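Local coordinates for Alr4995 protein (PDB 6LRF) that acts as a bifunctional arginine dihydrolase and ornithine cyclodeaminase, a pair of activities that would together take arginine by way of ornithine to proline, at residues Pro12-Val17 against Glu254-Ala258; Glu480-Ile484 against Ala627-Leu631; Met535-Leu540 against His554-Val560. All blocks are in the same frame, centred on the assembly; numbering follows the deposited sequence.

Contact 1: Pro12-Val17 against Glu254-Ala258; sequences PDHYDV and EFLKA
The CA atoms of Val17 and Ala258 lie 6.3 Å apart and those of Tyr15 and Phe255 9.1 Å: the irregular loop 12-17 comes nearest 254-258 just past a weak helical turn, where both segments finish. Tyr15 spans the wider gap. With CG anti to the backbone N (chi1 172°) its ring extends toward 254-258, and the hydroxyl OH donates to the backbone O of Glu254 at 2.9 Å. The donor lies in the carbonyl plane and uses a lone pair, at a C=O...OH angle of 136°. Tyrosine suits the place because a long aromatic side chain carries a polar tip to a carbonyl in a buried setting. Over one face of that ring lies Phe255, whose CD1 comes within 3.5 Å of Tyr15 CZ; the two planes are inclined at 40°, and CE1 of Phe255 sits above the centre of the tyrosine ring. Pro12 extends the apolar patch, its CB 4.1 Å from Phe255 CZ at the edge of the phenylalanine. Ala258 sets its methyl beside the hydroxyl, CB 3.1 Å from Tyr15 OH and near the ring plane, a tight approach that suits a small residue. Val17 CG2 packs more loosely, 4.4 Å from Ala258 CB. Were a phenylalanine here, the hydroxyl would be gone and the carbonyl of Glu254 would probably be left without this buried donor. The turn is braced locally by the salt bridge from Lys257 NZ to Glu254 OE2, while Glu254 OE1 pairs with Arg36. Within what is probably the GME-type dihydrolase module, helix 34-49 flanks the contact, with Val38 and Trp41 against Pro12 and Ala37 against Tyr15, and the loop 12-17 leads out of strand 6-9.

Contact 2: Glu480-Ile484 against Ala627-Leu631; sequences ELRKI and AEMIL
Met629, present as selenomethionine, points from its strand into the helix, and three side chains of the helix gather round it. A trans first torsion (chi1 177°) sends the chain out toward the helix; it then bends at its last torsion and lays the methyl CE across Glu480, 3.5 Å from Glu480 CB. The same Met629 CE also lies against the carboxylate, 3.3 Å from Glu480 OE1, the two chains being nearly perpendicular. Leu481 likewise runs athwart Met629, bringing CD1 to 4.1 Å from its SE. Ile484 meets the base of the same chain obliquely, its CD1 3.8 Å from Met629 CB. A long, flexible, unbranched residue suits this place, since it fits between a charged and two branched neighbours. Here helix 467-486 lies over the parallel six-stranded sheet of a Rossmann fold, strand order 3-2-1-4-5-6; its segment 480-484 crosses strand segment 629-631 at -130°, the axes 10.7 Å apart at closest approach. The helix precedes strand 491-495, next to strand 629-633, and Val491 also touches Leu481 and Ile484. Toward the margin, Glu628 and Ile484 run side by side but head opposite ways, with the carboxylate OE1 of Glu628 3.7 Å from Ile484 CG2.

Contact 3: Met535-Leu540 against His554-Val560; sequences MMGTSL and HRHHLKV
Leu540 reaches two histidines of the facing helix at once, one methyl to each ring. Its CD2 stands over a face of His557, 3.6 Å from the ring centroid, and its CD1 over a face of His554, 4.1 Å from that centroid; both are CH-pi contacts, each methyl set toward the rim of its ring. A forked leucine is well shaped for this double reach: CG is trans to the Leu540 N (chi1 179°), which carries the two methyls to the rings. The polar link is made by His556, whose ND1 donates to Thr538 OG1 at 2.9 Å. The hydroxyl lies only 3° out of the imidazole plane, where the N-H of ND1 points. Over the face of the same ring comes the CE methyl of Met536, a selenomethionine; it is modelled too close for the exact spacing to be trusted. Further along, Met536 and Val560 lie alongside, pointing against each other, with Met536 CG 4.1 Å from Val560 CG2.

What sets these groups in place is partly the turn itself. Gly537 leaves the helix with positive phi (68°), a conformation glycine adopts readily, and the chain then swings Thr538 and Leu540 toward the histidines. Behind them Glu532, one turn back on the same helix 524-536, acts as a second-shell organiser: its OE2 is hydrogen-bonded to Thr538 OG1, while OE1 meets both His557 ND1 and the backbone N of Leu540. His554 ND1 is held by Asp405. In the Rossmann-type region the contact thus joins the end of helix 524-536 to the start of helix 554-567, two helices connected through the short strands 542-543 and 548-549, and helix 340-352 packs alongside, with Glu341 and Glu345 against His556.

Along the chain contact 1 closes first, in what is probably the N-terminal dihydrolase part, before either of the others opens. Contact 3 is nested within the loop that contact 2 closes, and both belong to the C-terminal Rossmann-type region, yet they do not touch: their centres are about 33 Å apart. Contact 2 fastens a helix to strand 629-633, one of the two central strands of the parallel sheet, whereas contact 3 joins two helices nearer the chain's centre in space. Contact 1 is remote from both, its centre about 57 Å from that of contact 2 and about 44 Å from that of contact 3. Such separation is consistent with two activities housed in separate modules of one polypeptide.

Contact 1: Pro12-Val17 against Glu254-Ala258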
loop_
_atom_site.group_PDB
_atom_site.type_symbol
_atom_site.label_atom_id
_atom_site.label_comp_id
_atom_site.label_asym_id
_atom_site.label_seq_id
_atom_site.Cartn_x
_atom_site.Cartn_y
_atom_site.Cartn_z
ATOM N N PRO B 12 35.370 -43.317 15.196
ATOM C CA PRO B 12 35.639 -42.188 14.298
ATOM C C PRO B 12 37.028 -42.178 13.669
ATOM O O PRO B 12 37.561 -41.087 13.464
ATOM C CB PRO B 12 35.477 -40.974 15.220
ATOM C CG PRO B 12 35.810 -41.488 16.567
ATOM C CD PRO B 12 35.312 -42.894 16.610
ATOM N N ASP B 13 37.588 -43.346 13.354
ATOM C CA ASP B 13 38.967 -43.446 12.851
ATOM C C ASP B 13 39.198 -42.630 11.571
ATOM O O ASP B 13 40.300 -42.125 11.343
ATOM C CB ASP B 13 39.346 -44.915 12.602
ATOM C CG ASP B 13 39.587 -45.703 13.897
ATOM O OD1 ASP B 13 39.221 -45.215 14.991
ATOM O OD2 ASP B 13 40.139 -46.825 13.816
ATOM N N HIS B 14 38.164 -42.498 10.743
ATOM C CA HIS B 14 38.269 -41.730 9.500
ATOM C C HIS B 14 37.098 -40.765 9.340
ATOM O O HIS B 14 36.614 -40.519 8.236
ATOM C CB HIS B 14 38.357 -42.671 8.302
ATOM C CG HIS B 14 39.391 -43.741 8.461
ATOM N ND1 HIS B 14 39.100 -45.084 8.345
ATOM C CD2 HIS B 14 40.713 -43.665 8.745
ATOM C CE1 HIS B 14 40.200 -45.789 8.542
ATOM N NE2 HIS B 14 41.192 -44.953 8.790
ATOM N N TYR B 15 36.645 -40.217 10.458
ATOM C CA TYR B 15 35.551 -39.271 10.426
ATOM C C TYR B 15 36.083 -37.907 10.024
ATOM O O TYR B 15 37.197 -37.521 10.387
ATOM C CB TYR B 15 34.844 -39.208 11.780
ATOM C CG TYR B 15 33.801 -38.111 11.899
ATOM C CD1 TYR B 15 32.573 -38.211 11.246
ATOM C CD2 TYR B 15 34.040 -36.981 12.677
ATOM C CE1 TYR B 15 31.616 -37.208 11.361
ATOM C CE2 TYR B 15 33.088 -35.977 12.802
ATOM C CZ TYR B 15 31.880 -36.093 12.140
ATOM O OH TYR B 15 30.937 -35.094 12.267
ATOM N N ASP B 16 35.261 -37.195 9.267
ATOM C CA ASP B 16 35.597 -35.890 8.733
ATOM C C ASP B 16 34.302 -35.317 8.164
ATOM O O ASP B 16 33.300 -36.032 8.065
ATOM C CB ASP B 16 36.685 -36.012 7.655
ATOM C CG ASP B 16 37.300 -34.669 7.267
ATOM O OD1 ASP B 16 37.444 -33.784 8.148
ATOM O OD2 ASP B 16 37.656 -34.509 6.074
ATOM N N VAL B 17 34.301 -34.039 7.807
ATOM C CA VAL B 17 33.243 -33.528 6.955
ATOM C C VAL B 17 33.856 -33.332 5.563
ATOM O O VAL B 17 34.483 -32.312 5.280
ATOM C CB VAL B 17 32.629 -32.233 7.518
ATOM C CG1 VAL B 17 31.512 -31.737 6.618
ATOM C CG2 VAL B 17 32.092 -32.473 8.926
ATOM N N GLU B 254 31.107 -32.241 17.948
ATOM C CA GLU B 254 31.896 -32.522 16.748
ATOM C C GLU B 254 31.102 -33.336 15.726
ATOM O O GLU B 254 31.430 -33.359 14.539
ATOM C CB GLU B 254 33.185 -33.261 17.118
ATOM C CG GLU B 254 34.357 -32.955 16.207
ATOM C CD GLU B 254 34.715 -31.472 16.193
ATOM O OE1 GLU B 254 34.462 -30.774 17.205
ATOM O OE2 GLU B 254 35.252 -31.005 15.162
ATOM N N PHE B 255 30.057 -34.017 16.184
ATOM C CA PHE B 255 29.257 -34.801 15.256
ATOM C C PHE B 255 28.027 -34.015 14.849
ATOM O O PHE B 255 27.444 -34.279 13.792
ATOM C CB PHE B 255 28.890 -36.159 15.860
ATOM C CG PHE B 255 30.072 -37.059 16.038
ATOM C CD1 PHE B 255 30.590 -37.763 14.957
ATOM C CD2 PHE B 255 30.698 -37.170 17.274
ATOM C CE1 PHE B 255 31.704 -38.589 15.114
ATOM C CE2 PHE B 255 31.811 -37.989 17.433
ATOM C CZ PHE B 255 32.311 -38.699 16.348
ATOM N N LEU B 256 27.656 -33.025 15.663
ATOM C CA LEU B 256 26.586 -32.104 15.277
ATOM C C LEU B 256 26.992 -31.345 14.019
ATOM O O LEU B 256 26.140 -30.821 13.315
ATOM C CB LEU B 256 26.249 -31.123 16.404
ATOM C CG LEU B 256 24.939 -31.349 17.170
ATOM C CD1 LEU B 256 25.081 -32.483 18.171
ATOM C CD2 LEU B 256 24.441 -30.072 17.860
ATOM N N LYS B 257 28.298 -31.306 13.740
ATOM C CA LYS B 257 28.835 -30.668 12.531
ATOM C C LYS B 257 28.498 -31.421 11.249
ATOM O O LYS B 257 28.447 -30.818 10.170
ATOM C CB LYS B 257 30.354 -30.522 12.625
ATOM C CG LYS B 257 30.843 -29.613 13.740
ATOM C CD LYS B 257 32.359 -29.507 13.693
ATOM C CE LYS B 257 32.894 -28.555 14.747
ATOM N NZ LYS B 257 34.345 -28.279 14.537
ATOM N N ALA B 258 28.291 -32.736 11.356
ATOM C CA ALA B 258 27.885 -33.536 10.202
ATOM C C ALA B 258 26.381 -33.799 10.216
ATOM O O ALA B 258 25.853 -34.464 9.331
ATOM C CB ALA B 258 28.647 -34.845 10.164
#

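Contact 2: Glu480-Ile484 against Ala627-Leu631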
loop_
_atom_site.group_PDB
_atom_site.type_symbol
_atom_site.label_atom_id
_atom_site.label_comp_id
_atom_site.label_asym_id
_atom_site.label_seq_id
_atom_site.Cartn_x
_atom_site.Cartn_y
_atom_site.Cartn_z
ATOM N N GLU B 480 -3.927 -0.577 30.275
ATOM C CA GLU B 480 -5.353 -0.253 30.350
ATOM C C GLU B 480 -6.130 -1.543 30.556
ATOM O O GLU B 480 -7.055 -1.607 31.346
ATOM C CB GLU B 480 -5.824 0.462 29.075
ATOM C CG GLU B 480 -5.238 1.870 28.831
ATOM C CD GLU B 480 -5.354 2.325 27.365
ATOM O OE1 GLU B 480 -5.763 1.503 26.513
ATOM O OE2 GLU B 480 -5.014 3.496 27.055
ATOM N N LEU B 481 -5.701 -2.590 29.864
ATOM C CA LEU B 481 -6.389 -3.872 29.885
ATOM C C LEU B 481 -6.327 -4.569 31.244
ATOM O O LEU B 481 -7.326 -5.114 31.698
ATOM C CB LEU B 481 -5.804 -4.779 28.808
ATOM C CG LEU B 481 -6.635 -5.948 28.312
ATOM C CD1 LEU B 481 -8.089 -5.575 28.192
ATOM C CD2 LEU B 481 -6.092 -6.324 26.953
ATOM N N ARG B 482 -5.163 -4.571 31.887
ATOM C CA ARG B 482 -5.032 -5.161 33.225
ATOM C C ARG B 482 -5.808 -4.348 34.268
ATOM O O ARG B 482 -6.451 -4.909 35.169
ATOM C CB ARG B 482 -3.557 -5.264 33.625
ATOM C CG ARG B 482 -3.294 -5.865 35.002
ATOM C CD ARG B 482 -1.790 -5.899 35.249
ATOM N NE ARG B 482 -1.409 -6.373 36.579
ATOM C CZ ARG B 482 -1.250 -5.585 37.641
ATOM N NH1 ARG B 482 -0.893 -6.113 38.807
ATOM N NH2 ARG B 482 -1.438 -4.272 37.539
ATOM N N LYS B 483 -5.744 -3.028 34.133
ATOM C CA LYS B 483 -6.475 -2.122 35.013
ATOM C C LYS B 483 -7.964 -2.403 34.956
ATOM O O LYS B 483 -8.635 -2.432 35.984
ATOM C CB LYS B 483 -6.209 -0.663 34.640
ATOM C CG LYS B 483 -5.529 0.151 35.734
ATOM C CD LYS B 483 -4.504 1.109 35.143
ATOM C CE LYS B 483 -3.854 1.982 36.219
ATOM N NZ LYS B 483 -3.535 1.247 37.483
ATOM N N ILE B 484 -8.479 -2.626 33.750
ATOM C CA ILE B 484 -9.903 -2.847 33.587
ATOM C C ILE B 484 -10.300 -4.211 34.135
ATOM O O ILE B 484 -11.349 -4.336 34.753
ATOM C CB ILE B 484 -10.335 -2.709 32.098
ATOM C CG1 ILE B 484 -10.088 -1.283 31.615
ATOM C CG2 ILE B 484 -11.806 -3.052 31.918
ATOM C CD1 ILE B 484 -10.369 -1.064 30.143
ATOM N N ALA B 627 -19.576 -1.844 28.181
ATOM C CA ALA B 627 -18.189 -2.007 27.725
ATOM C C ALA B 627 -17.306 -0.810 28.088
ATOM O O ALA B 627 -17.700 0.331 27.879
ATOM C CB ALA B 627 -18.155 -2.235 26.200
ATOM N N GLU B 628 -16.110 -1.081 28.618
ATOM C CA GLU B 628 -15.128 -0.038 28.921
ATOM C C GLU B 628 -14.050 0.007 27.849
ATOM O O GLU B 628 -13.409 1.029 27.614
ATOM C CB GLU B 628 -14.486 -0.281 30.284
ATOM C CG GLU B 628 -15.412 -0.073 31.486
ATOM C CD GLU B 628 -14.680 -0.221 32.829
ATOM O OE1 GLU B 628 -13.457 0.072 32.898
ATOM O OE2 GLU B 628 -15.328 -0.636 33.817
HETATM N N MSE B 629 -13.846 -1.127 27.193
HETATM C CA MSE B 629 -12.900 -1.184 26.108
HETATM C C MSE B 629 -13.389 -2.126 25.044
HETATM O O MSE B 629 -13.972 -3.163 25.344
HETATM C CB MSE B 629 -11.527 -1.626 26.607
HETATM C CG MSE B 629 -10.506 -1.782 25.483
HETATM SE SE MSE B 629 -8.670 -2.036 26.130
HETATM C CE MSE B 629 -8.439 -0.291 26.948
ATOM N N ILE B 630 -13.147 -1.751 23.796
ATOM C CA ILE B 630 -13.413 -2.620 22.672
ATOM C C ILE B 630 -12.097 -2.821 21.937
ATOM O O ILE B 630 -11.443 -1.863 21.544
ATOM C CB ILE B 630 -14.477 -2.024 21.741
ATOM C CG1 ILE B 630 -15.758 -1.740 22.535
ATOM C CG2 ILE B 630 -14.740 -2.950 20.557
ATOM C CD1 ILE B 630 -16.835 -1.122 21.712
ATOM N N LEU B 631 -11.697 -4.082 21.808
ATOM C CA LEU B 631 -10.497 -4.479 21.096
ATOM C C LEU B 631 -10.879 -4.970 19.693
ATOM O O LEU B 631 -11.521 -6.010 19.535
ATOM C CB LEU B 631 -9.777 -5.576 21.879
ATOM C CG LEU B 631 -8.294 -5.800 21.643
ATOM C CD1 LEU B 631 -7.539 -4.508 21.901
ATOM C CD2 LEU B 631 -7.801 -6.899 22.588
#

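Contact 3: Met535-Leu540 against His554-Val560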
loop_
_atom_site.group_PDB
_atom_site.type_symbol
_atom_site.label_atom_id
_atom_site.label_comp_id
_atom_site.label_asym_id
_atom_site.label_seq_id
_atom_site.Cartn_x
_atom_site.Cartn_y
_atom_site.Cartn_z
HETATM N N MSE B 535 -8.764 -28.182 14.753
HETATM C CA MSE B 535 -9.116 -29.566 14.474
HETATM C C MSE B 535 -8.166 -30.206 13.467
HETATM O O MSE B 535 -7.781 -31.361 13.625
HETATM C CB MSE B 535 -10.536 -29.674 13.928
HETATM C CG MSE B 535 -11.660 -29.508 14.930
HETATM SE SE MSE B 535 -13.376 -29.770 14.009
HETATM C CE MSE B 535 -13.089 -31.610 13.432
HETATM N N MSE B 536 -7.810 -29.457 12.426
HETATM C CA MSE B 536 -7.103 -30.017 11.282
HETATM C C MSE B 536 -5.682 -29.491 11.120
HETATM O O MSE B 536 -4.949 -29.994 10.278
HETATM C CB MSE B 536 -7.847 -29.731 9.967
HETATM C CG MSE B 536 -9.362 -29.807 9.998
HETATM SE SE MSE B 536 -9.943 -31.650 9.947
HETATM C CE MSE B 536 -9.342 -32.144 8.184
ATOM N N GLY B 537 -5.302 -28.467 11.882
ATOM C CA GLY B 537 -4.011 -27.817 11.678
ATOM C C GLY B 537 -3.897 -27.032 10.373
ATOM O O GLY B 537 -2.793 -26.772 9.885
ATOM N N THR B 538 -5.037 -26.659 9.793
ATOM C CA THR B 538 -5.060 -25.861 8.560
ATOM C C THR B 538 -6.054 -24.711 8.631
ATOM O O THR B 538 -6.927 -24.668 9.490
ATOM C CB THR B 538 -5.421 -26.714 7.307
ATOM O OG1 THR B 538 -6.670 -27.397 7.515
ATOM C CG2 THR B 538 -4.313 -27.725 6.979
ATOM N N SER B 539 -5.932 -23.783 7.695
ATOM C CA SER B 539 -6.817 -22.639 7.661
ATOM C C SER B 539 -6.965 -22.154 6.223
ATOM O O SER B 539 -6.009 -21.613 5.665
ATOM C CB SER B 539 -6.270 -21.532 8.563
ATOM O OG SER B 539 -7.141 -20.422 8.585
ATOM N N LEU B 540 -8.154 -22.356 5.640
ATOM C CA LEU B 540 -8.418 -22.087 4.220
ATOM C C LEU B 540 -7.715 -20.831 3.724
ATOM O O LEU B 540 -7.967 -19.734 4.229
ATOM C CB LEU B 540 -9.918 -21.954 3.965
ATOM C CG LEU B 540 -10.312 -21.646 2.520
ATOM C CD1 LEU B 540 -9.741 -22.684 1.572
ATOM C CD2 LEU B 540 -11.826 -21.571 2.372
ATOM N N HIS B 554 -10.153 -26.521 0.420
ATOM C CA HIS B 554 -11.599 -26.370 0.572
ATOM C C HIS B 554 -12.197 -27.570 1.305
ATOM O O HIS B 554 -13.110 -27.414 2.110
ATOM C CB HIS B 554 -12.265 -26.153 -0.789
ATOM C CG HIS B 554 -12.134 -24.751 -1.307
ATOM N ND1 HIS B 554 -13.152 -23.825 -1.227
ATOM C CD2 HIS B 554 -11.095 -24.112 -1.901
ATOM C CE1 HIS B 554 -12.752 -22.679 -1.752
ATOM N NE2 HIS B 554 -11.507 -22.826 -2.169
ATOM N N ARG B 555 -11.651 -28.761 1.064
ATOM C CA ARG B 555 -12.139 -29.977 1.709
ATOM C C ARG B 555 -12.107 -29.881 3.245
ATOM O O ARG B 555 -13.113 -30.155 3.905
ATOM C CB ARG B 555 -11.329 -31.199 1.221
ATOM C CG ARG B 555 -11.692 -31.661 -0.211
ATOM C CD ARG B 555 -10.840 -32.851 -0.662
ATOM N NE ARG B 555 -10.972 -34.002 0.232
ATOM C CZ ARG B 555 -11.887 -34.956 0.082
ATOM N NH1 ARG B 555 -12.753 -34.896 -0.925
ATOM N NH2 ARG B 555 -11.938 -35.977 0.927
ATOM N N HIS B 556 -10.968 -29.485 3.813
ATOM C CA HIS B 556 -10.862 -29.330 5.256
ATOM C C HIS B 556 -11.860 -28.292 5.773
ATOM O O HIS B 556 -12.458 -28.462 6.842
ATOM C CB HIS B 556 -9.435 -28.933 5.661
ATOM C CG HIS B 556 -8.464 -30.077 5.671
ATOM N ND1 HIS B 556 -7.202 -29.981 6.223
ATOM C CD2 HIS B 556 -8.568 -31.342 5.195
ATOM C CE1 HIS B 556 -6.578 -31.137 6.093
ATOM N NE2 HIS B 556 -7.385 -31.984 5.479
ATOM N N HIS B 557 -12.032 -27.216 5.011
ATOM C CA HIS B 557 -12.934 -26.125 5.389
ATOM C C HIS B 557 -14.410 -26.550 5.414
ATOM O O HIS B 557 -15.123 -26.333 6.397
ATOM C CB HIS B 557 -12.748 -24.966 4.421
ATOM C CG HIS B 557 -13.215 -23.651 4.955
ATOM N ND1 HIS B 557 -12.572 -22.988 5.985
ATOM C CD2 HIS B 557 -14.265 -22.871 4.600
ATOM C CE1 HIS B 557 -13.202 -21.854 6.234
ATOM N NE2 HIS B 557 -14.232 -21.759 5.412
ATOM N N LEU B 558 -14.856 -27.148 4.314
ATOM C CA LEU B 558 -16.210 -27.679 4.192
ATOM C C LEU B 558 -16.468 -28.814 5.180
ATOM O O LEU B 558 -17.579 -28.926 5.711
ATOM C CB LEU B 558 -16.460 -28.170 2.761
ATOM C CG LEU B 558 -17.115 -27.156 1.824
ATOM C CD1 LEU B 558 -18.575 -26.931 2.239
ATOM C CD2 LEU B 558 -16.344 -25.840 1.828
ATOM N N LYS B 559 -15.454 -29.653 5.421
ATOM C CA LYS B 559 -15.589 -30.720 6.416
ATOM C C LYS B 559 -15.919 -30.158 7.776
ATOM O O LYS B 559 -16.768 -30.686 8.492
ATOM C CB LYS B 559 -14.309 -31.558 6.524
ATOM C CG LYS B 559 -14.274 -32.429 7.769
ATOM C CD LYS B 559 -13.197 -33.511 7.690
ATOM C CE LYS B 559 -13.399 -34.558 8.783
ATOM N NZ LYS B 559 -12.659 -35.824 8.489
ATOM N N VAL B 560 -15.231 -29.086 8.152
ATOM C CA VAL B 560 -15.463 -28.491 9.452
ATOM C C VAL B 560 -16.884 -27.942 9.537
ATOM O O VAL B 560 -17.568 -28.117 10.545
ATOM C CB VAL B 560 -14.443 -27.364 9.751
ATOM C CG1 VAL B 560 -14.905 -26.507 10.936
ATOM C CG2 VAL B 560 -13.055 -27.960 10.002
#